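PDB 1JL5: outer membrane protein YopM, which probably acts as a secreted leucine-rich repeat effector that alters host cell physiology and promotes bacterial survival in host tissues. Local coordinates for residues A73-L78 with S95-C100; N183-L188 with D203-K208; P353-N358 with E371-P376. All coordinates share one frame; numbering follows the deposited sequence.

Contact 1: residues A73-L78 with S95-C100; sequences AHELEL and SLVASC
The hydroxyl of Ser-95 donates a short hydrogen bond to the carboxylate of Glu-75, OG to OE1 2.6 Å. It reaches that oxygen on the anti side, 21° out of the carboxylate plane. Glu-75 holds CG anti to its backbone N (chi1 177°) and stays extended beyond it, which carries the acid across the neighbouring strand to the hydroxyl. The same reach lays the carboxylate against Val-97: Glu-75 CD lies 3.3 Å from Val-97 CG2, while the other methyl of that valine meets the next acid, Glu-77 CG to Val-97 CG1 at 3.8 Å. The chain of Glu-77 bends at chi2, and its OE2 turns back to the backbone N of Asn-79.

Beneath these side chains, strands 75-77 and 95-97 run parallel, their axes 4.6 Å apart. Ser-95 N binds His-74 O, Leu-76 N binds Ser-95 O at 2.7 Å, and Val-97 N binds Leu-76 O at 2.7 Å, each oxygen of the last two being met almost end-on. This is the concave parallel sheet of a leucine-rich repeat solenoid, each repeat giving one short strand; here the first two repeats meet. Glu-75, Ser-95, Glu-77 and Val-97 share one face of the sheet. Leu-76 and Leu-96 share the inner one, where they lie side by side pointing the same way, Leu-76 CD2 to Leu-96 CD1 3.9 Å. Past the strands, Leu-78 CB faces Ala-98 CB at 4.4 Å, a looser approach. Asn-101 ND2 serves both Leu-78 O and Ala-98 O. Arg-64, Leu-65 and Cys-68 of helix 58-71 pack on Leu-76, closing the hydrophobic interior at the first strand, whereas Leu-96 goes on to meet Leu-116 of strand 115-117.

Contact 2: residues N183-L188 with D203-K208; sequences NQLEEL and DNNSLK
Ser-206 N donates to Leu-185 O at 2.6 Å, its nitrogen tilted 19° from the carbonyl plane. Beside this bond, the amide of Asn-205 lies along Leu-185, the two side chains pointing the same way. Asn-205 OD1 accepts Leu-185 N at 3.1 Å and, weakly, Asn-183 N, although the modelled place of this oxygen is uncertain. CG of Asn-205 sits beside its backbone N (chi1 -82°), which turns the amide inward, and ND2 is held by the carbonyls of Ala-202 and Ala-180. Asn-183 repeats the pattern one turn earlier, its ND2 bound to Val-160 O and Ala-180 O. Such stacked, buried asparagines are the asparagine positions of the leucine-rich repeat consensus, satisfying backbone groups where the chain turns after each strand. Farther along, Leu-207 crosses Leu-188 at about a right angle, with CD1 pressed tightly on Leu-188 CG at 3.5 Å, while CD2 lies 3.9 Å from Leu-185 CB. Water joins the turns twice: one molecule donates to Glu-186 O and accepts from Lys-208 N, 2.8 Å from that nitrogen, and another spans Asn-183 O and Ser-206 OG. That hydroxyl is also hydrogen-bonded to His-348 of the second subunit.

Contact 3: residues P353-N358 with E371-P376; sequences PELPQN and EFPDIP
The ring of Pro-376 presents its CG-CD edge to Leu-355, whose CB lies nearly in the ring plane, 3.4 Å from CD. Pro-356 O also comes in at the rim, close to the ring plane, 3.3 Å from Pro-376 CG; the amide of Gln-357 stands over one face, with OE1 3.7 Å from Pro-376 CB. The glutamine chain bends at chi2 (-49°), folding the amide back over the proline with one face turned obliquely to it. Leu-355 carries most of the remaining contact. Its CG is anti to the carbonyl carbon (chi1 -60°), and from there CD1 reaches Pro-373 CG at 3.6 Å and Ile-375 CD1 at 3.7 Å, and also touches the carbonyl oxygen of Asp-374. The contact is close between Leu-355 and Pro-376, where several carbon pairs are tighter than usual.

No hydrogen bond joins the two segments directly. Instead one water accepts from Leu-355 N at 2.7 Å and donates to Asp-374 O at 2.6 Å, linking backbones that run within 11° of one another. Pro-Glu-Leu-Pro and Pro-Asp-Ile-Pro are equivalent stretches of successive leucine-rich repeats, offset by 20 residues, and the extended, proline-rich chains lie next to each other without beta pairing. Both segments are loops that lead toward the next strand of the parallel series. Leu-362 of strand 361-363 meets Leu-355, Pro-373 and Ile-375, and Leu-335 covers Leu-355 from the preceding repeat. At the C-terminal end, Met-384 and Leu-382 of strand 381-385 pack on Ile-375, and Met-384 also reaches Pro-373.

The three contacts follow one another along the solenoid. Contact 1 lies beside the second N-terminal helix, 58-71, with its centre 29 Å from that of contact 2. Contact 3 lies near the C-terminal strand, its centre 44 Å from contact 2 and 52 Å from contact 1, on the opposite side of the chain's centre from both. No two touch; even contacts 1 and 2 are separated by about 16 Å between nearest atoms. Contact 2 is nearest to calcium: the side chain of Gln-184 is about 7 Å from a bound ion. In the tetramer, contact 2 meets the second subunit and contact 3 the third and fourth, whereas no other chain touches contact 1.

Contact 1: residues A73-L78 with S95-C100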
# COMPACT_ATOMS: atom_id res chain seq x y z
N ALA A 73 3.34 7.06 -47.16
CA ALA A 73 3.04 6.06 -46.14
C ALA A 73 1.56 5.97 -45.79
O ALA A 73 0.84 6.97 -45.79
CB ALA A 73 3.85 6.34 -44.89
N HIS A 74 1.12 4.75 -45.50
CA HIS A 74 -0.27 4.50 -45.14
C HIS A 74 -0.58 5.12 -43.79
O HIS A 74 -1.66 5.67 -43.57
CB HIS A 74 -0.52 2.99 -45.05
CG HIS A 74 -0.54 2.30 -46.37
ND1 HIS A 74 -0.44 0.93 -46.49
CD2 HIS A 74 -0.68 2.78 -47.63
CE1 HIS A 74 -0.52 0.59 -47.77
NE2 HIS A 74 -0.66 1.70 -48.48
N GLU A 75 0.38 5.03 -42.88
CA GLU A 75 0.19 5.55 -41.54
C GLU A 75 1.01 6.76 -41.18
O GLU A 75 2.14 6.93 -41.63
CB GLU A 75 0.45 4.43 -40.53
CG GLU A 75 0.34 4.87 -39.07
CD GLU A 75 0.36 3.69 -38.12
OE1 GLU A 75 -0.64 2.94 -38.08
OE2 GLU A 75 1.37 3.50 -37.41
N LEU A 76 0.41 7.60 -40.35
CA LEU A 76 1.05 8.79 -39.83
C LEU A 76 0.96 8.61 -38.33
O LEU A 76 -0.14 8.48 -37.79
CB LEU A 76 0.29 10.04 -40.25
CG LEU A 76 0.68 11.30 -39.49
CD1 LEU A 76 2.16 11.60 -39.70
CD2 LEU A 76 -0.18 12.46 -39.96
N GLU A 77 2.10 8.58 -37.66
CA GLU A 77 2.11 8.38 -36.23
C GLU A 77 2.68 9.61 -35.53
O GLU A 77 3.87 9.90 -35.63
CB GLU A 77 2.91 7.12 -35.88
CG GLU A 77 2.87 6.74 -34.42
CD GLU A 77 4.00 7.36 -33.63
OE1 GLU A 77 5.16 6.98 -33.87
OE2 GLU A 77 3.73 8.23 -32.78
N LEU A 78 1.81 10.32 -34.83
CA LEU A 78 2.18 11.53 -34.12
C LEU A 78 1.88 11.36 -32.64
O LEU A 78 1.38 12.28 -32.00
CB LEU A 78 1.37 12.71 -34.67
CG LEU A 78 1.46 12.89 -36.18
CD1 LEU A 78 0.48 13.95 -36.63
CD2 LEU A 78 2.88 13.26 -36.55
N SER A 95 -3.98 5.37 -42.03
CA SER A 95 -3.92 5.23 -40.59
C SER A 95 -3.37 6.48 -39.92
O SER A 95 -2.23 6.88 -40.14
CB SER A 95 -3.06 4.03 -40.22
OG SER A 95 -2.94 3.92 -38.81
N LEU A 96 -4.21 7.09 -39.09
CA LEU A 96 -3.78 8.26 -38.34
C LEU A 96 -3.60 7.85 -36.90
O LEU A 96 -4.57 7.52 -36.21
CB LEU A 96 -4.82 9.38 -38.41
CG LEU A 96 -4.51 10.53 -37.44
CD1 LEU A 96 -3.14 11.13 -37.78
CD2 LEU A 96 -5.60 11.58 -37.52
N VAL A 97 -2.36 7.86 -36.44
CA VAL A 97 -2.07 7.53 -35.06
C VAL A 97 -1.56 8.82 -34.43
O VAL A 97 -0.42 9.22 -34.65
CB VAL A 97 -0.98 6.44 -34.97
CG1 VAL A 97 -0.75 6.06 -33.51
CG2 VAL A 97 -1.41 5.22 -35.77
N ALA A 98 -2.43 9.48 -33.68
CA ALA A 98 -2.08 10.72 -33.02
C ALA A 98 -2.46 10.60 -31.56
O ALA A 98 -3.03 11.51 -30.96
CB ALA A 98 -2.82 11.89 -33.67
N SER A 99 -2.14 9.44 -31.00
CA SER A 99 -2.44 9.17 -29.61
C SER A 99 -1.63 10.07 -28.71
O SER A 99 -0.56 10.56 -29.08
CB SER A 99 -2.12 7.72 -29.28
OG SER A 99 -2.68 6.85 -30.24
N CYS A 100 -2.15 10.30 -27.51
CA CYS A 100 -1.47 11.11 -26.51
C CYS A 100 -1.02 12.48 -26.98
O CYS A 100 0.17 12.78 -27.02
CB CYS A 100 -0.28 10.33 -25.97
SG CYS A 100 -0.75 8.71 -25.32

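Contact 2: residues N183-L188 with D203-K208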
# COMPACT_ATOMS: atom_id res chain seq x y z
N ASN A 183 -17.28 5.40 -19.46
CA ASN A 183 -18.03 6.45 -20.10
C ASN A 183 -19.20 6.67 -19.18
O ASN A 183 -19.11 6.34 -18.00
CB ASN A 183 -18.48 6.01 -21.50
CG ASN A 183 -17.45 6.34 -22.56
OD1 ASN A 183 -17.29 7.50 -22.92
ND2 ASN A 183 -16.73 5.34 -23.03
N GLN A 184 -20.28 7.23 -19.68
CA GLN A 184 -21.44 7.48 -18.84
C GLN A 184 -22.63 6.83 -19.51
O GLN A 184 -23.76 7.32 -19.44
CB GLN A 184 -21.63 8.98 -18.70
CG GLN A 184 -20.38 9.67 -18.17
CD GLN A 184 -20.37 11.16 -18.42
OE1 GLN A 184 -19.39 11.85 -18.10
NE2 GLN A 184 -21.45 11.68 -18.99
N LEU A 185 -22.36 5.70 -20.15
CA LEU A 185 -23.40 4.97 -20.84
C LEU A 185 -24.39 4.40 -19.84
O LEU A 185 -24.01 3.76 -18.86
CB LEU A 185 -22.79 3.83 -21.66
CG LEU A 185 -21.72 4.25 -22.67
CD1 LEU A 185 -21.18 3.01 -23.37
CD2 LEU A 185 -22.31 5.24 -23.67
N GLU A 186 -25.66 4.66 -20.08
CA GLU A 186 -26.70 4.15 -19.22
C GLU A 186 -27.27 2.94 -19.93
O GLU A 186 -27.95 2.11 -19.34
CB GLU A 186 -27.76 5.22 -18.99
CG GLU A 186 -27.22 6.41 -18.24
CD GLU A 186 -28.26 7.48 -18.03
OE1 GLU A 186 -29.29 7.18 -17.39
OE2 GLU A 186 -28.04 8.62 -18.50
N GLU A 187 -26.97 2.85 -21.22
CA GLU A 187 -27.42 1.75 -22.05
C GLU A 187 -26.41 1.56 -23.16
O GLU A 187 -25.68 2.48 -23.51
CB GLU A 187 -28.77 2.04 -22.68
CG GLU A 187 -29.93 2.18 -21.73
CD GLU A 187 -31.22 2.52 -22.45
OE1 GLU A 187 -31.62 1.75 -23.36
OE2 GLU A 187 -31.83 3.56 -22.12
N LEU A 188 -26.38 0.35 -23.70
CA LEU A 188 -25.51 0.05 -24.81
C LEU A 188 -26.48 -0.12 -25.96
O LEU A 188 -27.64 -0.47 -25.75
CB LEU A 188 -24.76 -1.26 -24.58
CG LEU A 188 -23.60 -1.25 -23.59
CD1 LEU A 188 -23.00 -2.64 -23.50
CD2 LEU A 188 -22.55 -0.25 -24.04
N ASP A 203 -17.35 -1.64 -19.34
CA ASP A 203 -17.17 -1.52 -17.91
C ASP A 203 -17.15 -0.04 -17.56
O ASP A 203 -16.99 0.81 -18.44
CB ASP A 203 -15.84 -2.13 -17.50
CG ASP A 203 -14.68 -1.52 -18.25
OD1 ASP A 203 -14.62 -1.71 -19.49
OD2 ASP A 203 -13.84 -0.84 -17.63
N ASN A 204 -17.31 0.26 -16.28
CA ASN A 204 -17.26 1.63 -15.82
C ASN A 204 -18.17 2.55 -16.59
O ASN A 204 -17.75 3.55 -17.16
CB ASN A 204 -15.83 2.13 -15.90
CG ASN A 204 -14.96 1.46 -14.88
OD1 ASN A 204 -15.00 1.81 -13.70
ND2 ASN A 204 -14.17 0.48 -15.30
N ASN A 205 -19.44 2.19 -16.60
CA ASN A 205 -20.47 2.97 -17.23
C ASN A 205 -21.59 2.88 -16.23
O ASN A 205 -21.36 2.48 -15.11
CB ASN A 205 -20.85 2.36 -18.57
CG ASN A 205 -19.90 2.76 -19.66
OD1 ASN A 205 -19.81 3.94 -19.99
ND2 ASN A 205 -19.15 1.80 -20.20
N SER A 206 -22.79 3.27 -16.61
CA SER A 206 -23.89 3.17 -15.68
C SER A 206 -24.94 2.27 -16.28
O SER A 206 -26.14 2.55 -16.22
CB SER A 206 -24.45 4.55 -15.37
OG SER A 206 -23.51 5.27 -14.59
N LEU A 207 -24.48 1.19 -16.88
CA LEU A 207 -25.38 0.23 -17.49
C LEU A 207 -26.12 -0.50 -16.38
O LEU A 207 -25.51 -1.00 -15.44
CB LEU A 207 -24.59 -0.77 -18.33
CG LEU A 207 -23.75 -0.16 -19.46
CD1 LEU A 207 -22.99 -1.26 -20.18
CD2 LEU A 207 -24.66 0.60 -20.42
N LYS A 208 -27.44 -0.51 -16.48
CA LYS A 208 -28.25 -1.21 -15.50
C LYS A 208 -28.46 -2.59 -16.09
O LYS A 208 -28.62 -3.58 -15.37
CB LYS A 208 -29.59 -0.52 -15.28
CG LYS A 208 -29.48 0.80 -14.55
CD LYS A 208 -30.85 1.28 -14.12
CE LYS A 208 -30.76 2.58 -13.35
NZ LYS A 208 -32.11 3.00 -12.86
O HOH W 1 -21.36 6.39 -15.58
O HOH W 2 -28.74 -0.25 -18.99

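Contact 3: residues P353-N358 with E371-P376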
# COMPACT_ATOMS: atom_id res chain seq x y z
N PRO A 353 -2.38 -25.95 4.45
CA PRO A 353 -2.15 -27.34 4.05
C PRO A 353 -0.75 -27.49 3.48
O PRO A 353 -0.08 -26.49 3.19
CB PRO A 353 -3.22 -27.57 2.98
CG PRO A 353 -4.30 -26.61 3.36
CD PRO A 353 -3.53 -25.38 3.73
N GLU A 354 -0.30 -28.73 3.33
CA GLU A 354 1.02 -28.98 2.78
C GLU A 354 1.10 -28.23 1.46
O GLU A 354 0.22 -28.37 0.61
CB GLU A 354 1.22 -30.47 2.54
CG GLU A 354 2.61 -30.81 2.05
CD GLU A 354 2.81 -32.30 1.93
OE1 GLU A 354 2.12 -32.93 1.10
OE2 GLU A 354 3.66 -32.84 2.67
N LEU A 355 2.14 -27.45 1.30
CA LEU A 355 2.30 -26.66 0.09
C LEU A 355 2.81 -27.46 -1.09
O LEU A 355 3.72 -28.27 -0.95
CB LEU A 355 3.24 -25.49 0.37
CG LEU A 355 2.73 -24.55 1.47
CD1 LEU A 355 3.76 -23.46 1.72
CD2 LEU A 355 1.39 -23.95 1.04
N PRO A 356 2.21 -27.25 -2.27
CA PRO A 356 2.66 -27.98 -3.45
C PRO A 356 4.08 -27.54 -3.76
O PRO A 356 4.46 -26.40 -3.52
CB PRO A 356 1.65 -27.56 -4.51
CG PRO A 356 1.25 -26.18 -4.08
CD PRO A 356 1.11 -26.33 -2.59
N GLN A 357 4.88 -28.46 -4.30
CA GLN A 357 6.28 -28.20 -4.60
C GLN A 357 6.61 -27.16 -5.66
O GLN A 357 7.76 -26.78 -5.81
CB GLN A 357 6.98 -29.52 -4.93
CG GLN A 357 7.04 -30.46 -3.75
CD GLN A 357 7.55 -29.76 -2.50
OE1 GLN A 357 8.59 -29.10 -2.53
NE2 GLN A 357 6.82 -29.90 -1.40
N ASN A 358 5.61 -26.70 -6.40
CA ASN A 358 5.83 -25.69 -7.43
C ASN A 358 5.22 -24.37 -6.99
O ASN A 358 5.13 -23.42 -7.77
CB ASN A 358 5.21 -26.13 -8.75
CG ASN A 358 6.23 -26.64 -9.75
OD1 ASN A 358 6.83 -25.87 -10.49
ND2 ASN A 358 6.43 -27.96 -9.77
N GLU A 371 1.56 -22.44 13.19
CA GLU A 371 2.92 -22.56 12.68
C GLU A 371 2.89 -22.33 11.18
O GLU A 371 1.86 -22.54 10.53
CB GLU A 371 3.46 -23.95 12.97
CG GLU A 371 2.72 -25.05 12.21
CD GLU A 371 3.16 -26.44 12.61
OE1 GLU A 371 4.39 -26.70 12.63
OE2 GLU A 371 2.28 -27.28 12.90
N PHE A 372 4.01 -21.89 10.62
CA PHE A 372 4.08 -21.68 9.19
C PHE A 372 4.26 -23.04 8.55
O PHE A 372 4.92 -23.92 9.11
CB PHE A 372 5.27 -20.79 8.82
CG PHE A 372 5.17 -19.38 9.35
CD1 PHE A 372 3.94 -18.79 9.57
CD2 PHE A 372 6.33 -18.64 9.60
CE1 PHE A 372 3.84 -17.47 10.03
CE2 PHE A 372 6.25 -17.33 10.06
CZ PHE A 372 5.00 -16.74 10.27
N PRO A 373 3.66 -23.25 7.38
CA PRO A 373 3.81 -24.56 6.75
C PRO A 373 5.22 -24.66 6.18
O PRO A 373 5.90 -23.64 6.01
CB PRO A 373 2.76 -24.52 5.65
CG PRO A 373 2.84 -23.09 5.20
CD PRO A 373 2.89 -22.34 6.52
N ASP A 374 5.68 -25.87 5.90
CA ASP A 374 7.00 -26.02 5.32
C ASP A 374 6.91 -25.28 4.00
O ASP A 374 5.96 -25.45 3.24
CB ASP A 374 7.33 -27.49 5.08
CG ASP A 374 7.49 -28.27 6.37
OD1 ASP A 374 8.25 -27.80 7.25
OD2 ASP A 374 6.87 -29.34 6.51
N ILE A 375 7.89 -24.43 3.73
CA ILE A 375 7.89 -23.66 2.50
C ILE A 375 8.67 -24.36 1.40
O ILE A 375 9.88 -24.54 1.51
CB ILE A 375 8.49 -22.26 2.73
CG1 ILE A 375 7.72 -21.55 3.84
CG2 ILE A 375 8.44 -21.46 1.45
CD1 ILE A 375 6.21 -21.56 3.65
N PRO A 376 7.97 -24.78 0.34
CA PRO A 376 8.67 -25.44 -0.76
C PRO A 376 9.75 -24.51 -1.28
O PRO A 376 9.58 -23.28 -1.24
CB PRO A 376 7.56 -25.67 -1.78
CG PRO A 376 6.36 -25.90 -0.91
CD PRO A 376 6.52 -24.81 0.13
O HOH W 3 4.07 -27.17 3.17